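Local coordinates for protein MOR (Lactococcus phage TP901-1, PDB 6TRI) that probably acts as a helix-turn-helix antirepressor in the phage's lysis-lysogeny switch, binding the CI repressor, at residues S4-C18 / V56-N70. Numbering follows the deposited sequence.
Sequences SYDYSSLLGKITEKC and VLELNPQDIPKYFFN
Y5 and D6 run alongside N70 where the two chain ends meet: D6 N donates to N70 O over a short 2.5 Å, almost straight, and the CA of Y5 adds a C-H···O contact to the same oxygen. A water bridges the pair again, giving a proton to D6 O and taking one from N70 N. Beyond this point helix 8-17 crosses the weakly bonded helix 64-68 nearly at right angles (93°), their axes 8.4 Å apart; a second water accepts from L10 N and lies 3.0 Å from Y67 O, between the two helices. D6 and N70 lie side by side, touching through D6 CB and N70 ND2, with carboxylate and amide planes 20° apart, while D6 OD2 reaches forward to accept from S8 N and S8 OG, an Asx turn at the start of the helix. The Y67 ring approaches this first turn edge-on, CE1 3.4 Å from S9 O in the ring plane; L59 CD1 lies over one of its faces, and K13 CG and CD pass its OH. Helix 8-17 opens a small all-helical domain of the helix-turn-helix class, packed between the tail and helices 21-28 and 32-39, which probably form the helix-turn-helix. L57, near the end of helix 47-57, is a knob among L10, K13, I14 and K17: CD1 meets L10 CD1 at 3.6 Å, CD2 faces K17 CB at 3.8 Å. With its CG anti to the backbone N (chi1 178°), L10 spreads its methyls between partners, CD2 reaching F68 CE1 at 3.6 Å; W45 meets the F68 ring edge-to-face. At the rim K17 bends over L57 O, CE 3.3 Å from E58 OE1, its NZ salt-bridged to E16. Y5 OH, Y7 OH and F68 O hydrogen-bond to polar side chains of the partner protein's chain.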
loop_
_atom_site.group_PDB
_atom_site.type_symbol
_atom_site.label_atom_id
_atom_site.label_comp_id
_atom_site.label_asym_id
_atom_site.label_seq_id
_atom_site.Cartn_x
_atom_site.Cartn_y
_atom_site.Cartn_z
ATOM N N SER B 4 -13.233 2.254 -0.083
ATOM C CA SER B 4 -12.796 3.125 1.002
ATOM C C SER B 4 -11.924 2.370 1.997
ATOM O O SER B 4 -11.875 1.140 1.981
ATOM C CB SER B 4 -14.001 3.731 1.722
ATOM O OG SER B 4 -14.740 2.733 2.405
ATOM N N TYR B 5 -11.242 3.109 2.864
ATOM C CA TYR B 5 -10.417 2.495 3.897
ATOM C C TYR B 5 -10.809 2.979 5.290
ATOM O O TYR B 5 -11.007 4.172 5.516
ATOM C CB TYR B 5 -8.935 2.778 3.646
ATOM C CG TYR B 5 -8.449 2.325 2.289
ATOM C CD1 TYR B 5 -8.108 0.997 2.058
ATOM C CD2 TYR B 5 -8.325 3.225 1.239
ATOM C CE1 TYR B 5 -7.664 0.579 0.816
ATOM C CE2 TYR B 5 -7.881 2.818 -0.005
ATOM C CZ TYR B 5 -7.550 1.496 -0.212
ATOM O OH TYR B 5 -7.107 1.091 -1.451
ATOM N N ASP B 6 -10.920 2.034 6.215
ATOM C CA ASP B 6 -11.239 2.333 7.603
ATOM C C ASP B 6 -9.956 2.638 8.373
ATOM O O ASP B 6 -9.178 1.732 8.673
ATOM C CB ASP B 6 -11.988 1.156 8.237
ATOM C CG ASP B 6 -12.707 1.534 9.516
ATOM O OD1 ASP B 6 -13.888 1.154 9.665
ATOM O OD2 ASP B 6 -12.094 2.201 10.376
ATOM N N TYR B 7 -9.735 3.911 8.689
ATOM C CA TYR B 7 -8.507 4.319 9.366
ATOM C C TYR B 7 -8.672 4.481 10.874
ATOM O O TYR B 7 -7.911 5.220 11.496
ATOM C CB TYR B 7 -7.982 5.636 8.787
ATOM C CG TYR B 7 -7.643 5.590 7.316
ATOM C CD1 TYR B 7 -6.593 4.813 6.848
ATOM C CD2 TYR B 7 -8.359 6.347 6.399
ATOM C CE1 TYR B 7 -6.277 4.776 5.502
ATOM C CE2 TYR B 7 -8.049 6.318 5.054
ATOM C CZ TYR B 7 -7.009 5.532 4.610
ATOM O OH TYR B 7 -6.703 5.503 3.272
ATOM N N SER B 8 -9.653 3.797 11.456
ATOM C CA SER B 8 -9.900 3.898 12.893
ATOM C C SER B 8 -8.647 3.600 13.705
ATOM O O SER B 8 -8.200 4.434 14.491
ATOM C CB SER B 8 -11.025 2.955 13.320
ATOM O OG SER B 8 -12.278 3.398 12.829
ATOM N N SER B 9 -8.080 2.412 13.501
ATOM C CA SER B 9 -6.878 1.995 14.219
ATOM C C SER B 9 -5.727 2.978 14.020
ATOM O O SER B 9 -5.007 3.304 14.966
ATOM C CB SER B 9 -6.448 0.595 13.775
ATOM O OG SER B 9 -7.437 -0.367 14.089
ATOM N N LEU B 10 -5.561 3.448 12.786
ATOM C CA LEU B 10 -4.490 4.381 12.454
ATOM C C LEU B 10 -4.636 5.689 13.225
ATOM O O LEU B 10 -3.655 6.226 13.739
ATOM C CB LEU B 10 -4.466 4.655 10.948
ATOM C CG LEU B 10 -3.416 5.653 10.451
ATOM C CD1 LEU B 10 -2.017 5.220 10.852
ATOM C CD2 LEU B 10 -3.508 5.828 8.942
ATOM N N LEU B 11 -5.864 6.191 13.310
ATOM C CA LEU B 11 -6.134 7.435 14.022
ATOM C C LEU B 11 -5.832 7.292 15.507
ATOM O O LEU B 11 -5.496 8.266 16.176
ATOM C CB LEU B 11 -7.588 7.870 13.820
ATOM C CG LEU B 11 -7.978 8.231 12.385
ATOM C CD1 LEU B 11 -9.468 8.518 12.280
ATOM C CD2 LEU B 11 -7.164 9.409 11.887
ATOM N N GLY B 12 -5.952 6.071 16.016
ATOM C CA GLY B 12 -5.645 5.800 17.407
ATOM C C GLY B 12 -4.171 5.999 17.701
ATOM O O GLY B 12 -3.807 6.672 18.667
ATOM N N LYS B 13 -3.321 5.414 16.860
ATOM C CA LYS B 13 -1.875 5.501 17.041
ATOM C C LYS B 13 -1.387 6.937 16.896
ATOM O O LYS B 13 -0.459 7.359 17.583
ATOM C CB LYS B 13 -1.148 4.601 16.038
ATOM C CG LYS B 13 -1.433 3.119 16.204
ATOM C CD LYS B 13 -0.830 2.573 17.485
ATOM C CE LYS B 13 0.679 2.745 17.497
ATOM N NZ LYS B 13 1.313 2.019 18.635
ATOM N N ILE B 14 -2.023 7.680 15.998
ATOM C CA ILE B 14 -1.644 9.063 15.737
ATOM C C ILE B 14 -1.897 9.945 16.955
ATOM O O ILE B 14 -1.069 10.787 17.306
ATOM C CB ILE B 14 -2.402 9.616 14.520
ATOM C CG1 ILE B 14 -1.894 8.934 13.249
ATOM C CG2 ILE B 14 -2.242 11.126 14.421
ATOM C CD1 ILE B 14 -2.653 9.310 12.003
ATOM N N THR B 15 -3.037 9.737 17.604
ATOM C CA THR B 15 -3.368 10.458 18.827
ATOM C C THR B 15 -2.420 10.058 19.950
ATOM O O THR B 15 -1.947 10.902 20.713
ATOM C CB THR B 15 -4.820 10.185 19.269
ATOM O OG1 THR B 15 -5.709 10.454 18.178
ATOM C CG2 THR B 15 -5.193 11.063 20.454
ATOM N N GLU B 16 -2.151 8.761 20.034
ATOM C CA GLU B 16 -1.271 8.195 21.051
ATOM C C GLU B 16 0.183 8.644 20.891
ATOM O O GLU B 16 0.829 9.033 21.864
ATOM C CB GLU B 16 -1.354 6.666 21.009
ATOM C CG GLU B 16 -0.264 5.941 21.779
ATOM C CD GLU B 16 -0.275 4.443 21.519
ATOM O OE1 GLU B 16 -1.228 3.959 20.872
ATOM O OE2 GLU B 16 0.670 3.750 21.957
ATOM N N LYS B 17 0.689 8.595 19.661
ATOM C CA LYS B 17 2.097 8.880 19.393
ATOM C C LYS B 17 2.402 10.359 19.152
ATOM O O LYS B 17 3.382 10.888 19.677
ATOM C CB LYS B 17 2.576 8.069 18.184
ATOM C CG LYS B 17 2.892 6.610 18.481
ATOM C CD LYS B 17 4.133 6.480 19.350
ATOM C CE LYS B 17 4.614 5.039 19.420
ATOM N NZ LYS B 17 3.585 4.123 19.987
ATOM N N CYS B 18 1.570 11.022 18.355
ATOM C CA CYS B 18 1.865 12.384 17.919
ATOM C C CYS B 18 1.003 13.440 18.599
ATOM O O CYS B 18 1.416 14.590 18.744
ATOM C CB CYS B 18 1.697 12.491 16.404
ATOM S SG CYS B 18 2.757 11.374 15.468
ATOM N N VAL B 56 7.358 6.502 11.813
ATOM C CA VAL B 56 6.951 7.554 12.740
ATOM C C VAL B 56 6.088 7.024 13.885
ATOM O O VAL B 56 6.305 7.366 15.048
ATOM C CB VAL B 56 6.184 8.672 12.001
ATOM C CG1 VAL B 56 5.540 9.631 12.989
ATOM C CG2 VAL B 56 7.114 9.417 11.055
ATOM N N LEU B 57 5.113 6.183 13.552
ATOM C CA LEU B 57 4.186 5.659 14.552
ATOM C C LEU B 57 4.695 4.373 15.198
ATOM O O LEU B 57 4.067 3.843 16.119
ATOM C CB LEU B 57 2.817 5.425 13.917
ATOM C CG LEU B 57 2.167 6.698 13.371
ATOM C CD1 LEU B 57 0.933 6.362 12.556
ATOM C CD2 LEU B 57 1.821 7.645 14.513
ATOM N N GLU B 58 5.837 3.890 14.715
ATOM C CA GLU B 58 6.462 2.669 15.219
ATOM C C GLU B 58 5.490 1.500 15.165
ATOM O O GLU B 58 5.362 0.736 16.120
ATOM C CB GLU B 58 6.979 2.872 16.645
ATOM C CG GLU B 58 8.170 3.816 16.736
ATOM C CD GLU B 58 8.633 4.049 18.162
ATOM O OE1 GLU B 58 7.800 4.458 19.000
ATOM O OE2 GLU B 58 9.828 3.822 18.445
ATOM N N LEU B 59 4.803 1.373 14.035
ATOM C CA LEU B 59 3.850 0.294 13.833
ATOM C C LEU B 59 4.561 -1.020 13.532
ATOM O O LEU B 59 5.646 -1.031 12.946
ATOM C CB LEU B 59 2.889 0.635 12.691
ATOM C CG LEU B 59 2.176 1.986 12.762
ATOM C CD1 LEU B 59 1.238 2.172 11.575
ATOM C CD2 LEU B 59 1.418 2.108 14.063
ATOM N N ASN B 60 3.949 -2.125 13.944
ATOM C CA ASN B 60 4.401 -3.446 13.534
ATOM C C ASN B 60 4.027 -3.646 12.074
ATOM O O ASN B 60 2.856 -3.520 11.714
ATOM C CB ASN B 60 3.780 -4.536 14.413
ATOM C CG ASN B 60 4.125 -5.944 13.945
ATOM O OD1 ASN B 60 5.181 -6.180 13.359
ATOM N ND2 ASN B 60 3.226 -6.889 14.203
ATOM N N PRO B 61 5.025 -3.931 11.222
ATOM C CA PRO B 61 4.809 -4.095 9.780
ATOM C C PRO B 61 3.729 -5.116 9.435
ATOM O O PRO B 61 3.070 -4.977 8.408
ATOM C CB PRO B 61 6.174 -4.568 9.280
ATOM C CG PRO B 61 7.137 -3.965 10.233
ATOM C CD PRO B 61 6.455 -3.997 11.572
ATOM N N GLN B 62 3.541 -6.120 10.285
ATOM C CA GLN B 62 2.537 -7.146 10.027
ATOM C C GLN B 62 1.120 -6.623 10.260
ATOM O O GLN B 62 0.145 -7.242 9.834
ATOM C CB GLN B 62 2.797 -8.370 10.900
ATOM C CG GLN B 62 4.225 -8.875 10.816
ATOM C CD GLN B 62 4.437 -10.158 11.585
ATOM O OE1 GLN B 62 3.571 -11.032 11.609
ATOM N NE2 GLN B 62 5.594 -10.278 12.223
ATOM N N ASP B 63 1.015 -5.479 10.928
ATOM C CA ASP B 63 -0.280 -4.877 11.227
ATOM C C ASP B 63 -0.709 -3.888 10.148
ATOM O O ASP B 63 -1.809 -3.336 10.204
ATOM C CB ASP B 63 -0.245 -4.168 12.582
ATOM C CG ASP B 63 -0.150 -5.133 13.746
ATOM O OD1 ASP B 63 -0.664 -6.265 13.630
ATOM O OD2 ASP B 63 0.435 -4.754 14.783
ATOM N N ILE B 64 0.166 -3.666 9.174
ATOM C CA ILE B 64 -0.088 -2.701 8.105
ATOM C C ILE B 64 -1.396 -2.943 7.327
ATOM O O ILE B 64 -2.105 -1.981 7.021
ATOM C CB ILE B 64 1.100 -2.659 7.119
ATOM C CG1 ILE B 64 2.297 -1.979 7.779
ATOM C CG2 ILE B 64 0.729 -1.915 5.846
ATOM C CD1 ILE B 64 3.497 -1.866 6.881
ATOM N N PRO B 65 -1.735 -4.212 7.012
ATOM C CA PRO B 65 -3.036 -4.406 6.356
ATOM C C PRO B 65 -4.231 -3.912 7.178
ATOM O O PRO B 65 -5.259 -3.546 6.607
ATOM C CB PRO B 65 -3.108 -5.926 6.171
ATOM C CG PRO B 65 -1.693 -6.347 6.069
ATOM C CD PRO B 65 -0.949 -5.461 7.024
ATOM N N LYS B 66 -4.092 -3.893 8.499
ATOM C CA LYS B 66 -5.187 -3.477 9.363
ATOM C C LYS B 66 -5.218 -1.963 9.546
ATOM O O LYS B 66 -6.234 -1.398 9.955
ATOM C CB LYS B 66 -5.084 -4.166 10.723
ATOM C CG LYS B 66 -6.410 -4.702 11.234
ATOM C CD LYS B 66 -7.020 -5.680 10.238
ATOM C CE LYS B 66 -8.525 -5.798 10.419
ATOM N NZ LYS B 66 -9.216 -6.162 9.151
ATOM N N TYR B 67 -4.107 -1.307 9.235
ATOM C CA TYR B 67 -4.005 0.135 9.423
ATOM C C TYR B 67 -4.327 0.927 8.156
ATOM O O TYR B 67 -4.943 1.989 8.227
ATOM C CB TYR B 67 -2.605 0.508 9.918
ATOM C CG TYR B 67 -2.412 0.325 11.405
ATOM C CD1 TYR B 67 -3.043 1.163 12.312
ATOM C CD2 TYR B 67 -1.588 -0.676 11.903
ATOM C CE1 TYR B 67 -2.872 1.004 13.674
ATOM C CE2 TYR B 67 -1.408 -0.842 13.267
ATOM C CZ TYR B 67 -2.054 0.003 14.147
ATOM O OH TYR B 67 -1.883 -0.150 15.504
ATOM N N PHE B 68 -3.915 0.412 7.001
ATOM C CA PHE B 68 -4.029 1.166 5.757
ATOM C C PHE B 68 -4.881 0.472 4.697
ATOM O O PHE B 68 -5.254 1.087 3.700
ATOM C CB PHE B 68 -2.637 1.443 5.181
ATOM C CG PHE B 68 -1.739 2.215 6.104
ATOM C CD1 PHE B 68 -1.716 3.599 6.073
ATOM C CD2 PHE B 68 -0.911 1.557 6.998
ATOM C CE1 PHE B 68 -0.890 4.313 6.922
ATOM C CE2 PHE B 68 -0.084 2.265 7.850
ATOM C CZ PHE B 68 -0.073 3.644 7.812
ATOM N N PHE B 69 -5.192 -0.802 4.906
ATOM C CA PHE B 69 -5.887 -1.567 3.875
ATOM C C PHE B 69 -7.139 -2.264 4.396
ATOM O O PHE B 69 -7.492 -3.349 3.938
ATOM C CB PHE B 69 -4.929 -2.584 3.255
ATOM C CG PHE B 69 -3.683 -1.964 2.691
ATOM C CD1 PHE B 69 -3.661 -1.482 1.393
ATOM C CD2 PHE B 69 -2.541 -1.846 3.465
ATOM C CE1 PHE B 69 -2.518 -0.902 0.872
ATOM C CE2 PHE B 69 -1.396 -1.266 2.952
ATOM C CZ PHE B 69 -1.384 -0.794 1.654
ATOM N N ASN B 70 -7.811 -1.624 5.346
ATOM C CA ASN B 70 -9.051 -2.151 5.895
ATOM C C ASN B 70 -10.257 -1.507 5.219
ATOM O O ASN B 70 -10.615 -0.369 5.523
ATOM C CB ASN B 70 -9.098 -1.930 7.410
ATOM C CG ASN B 70 -10.310 -2.567 8.061
ATOM O OD1 ASN B 70 -10.895 -3.507 7.525
ATOM N ND2 ASN B 70 -10.691 -2.055 9.226
HETATM O O HOH W 1 -8.976 0.110 11.197
HETATM O O HOH W 2 -6.657 1.926 10.705
HETATM O O HOH W 3 -7.267 0.558 6.598
#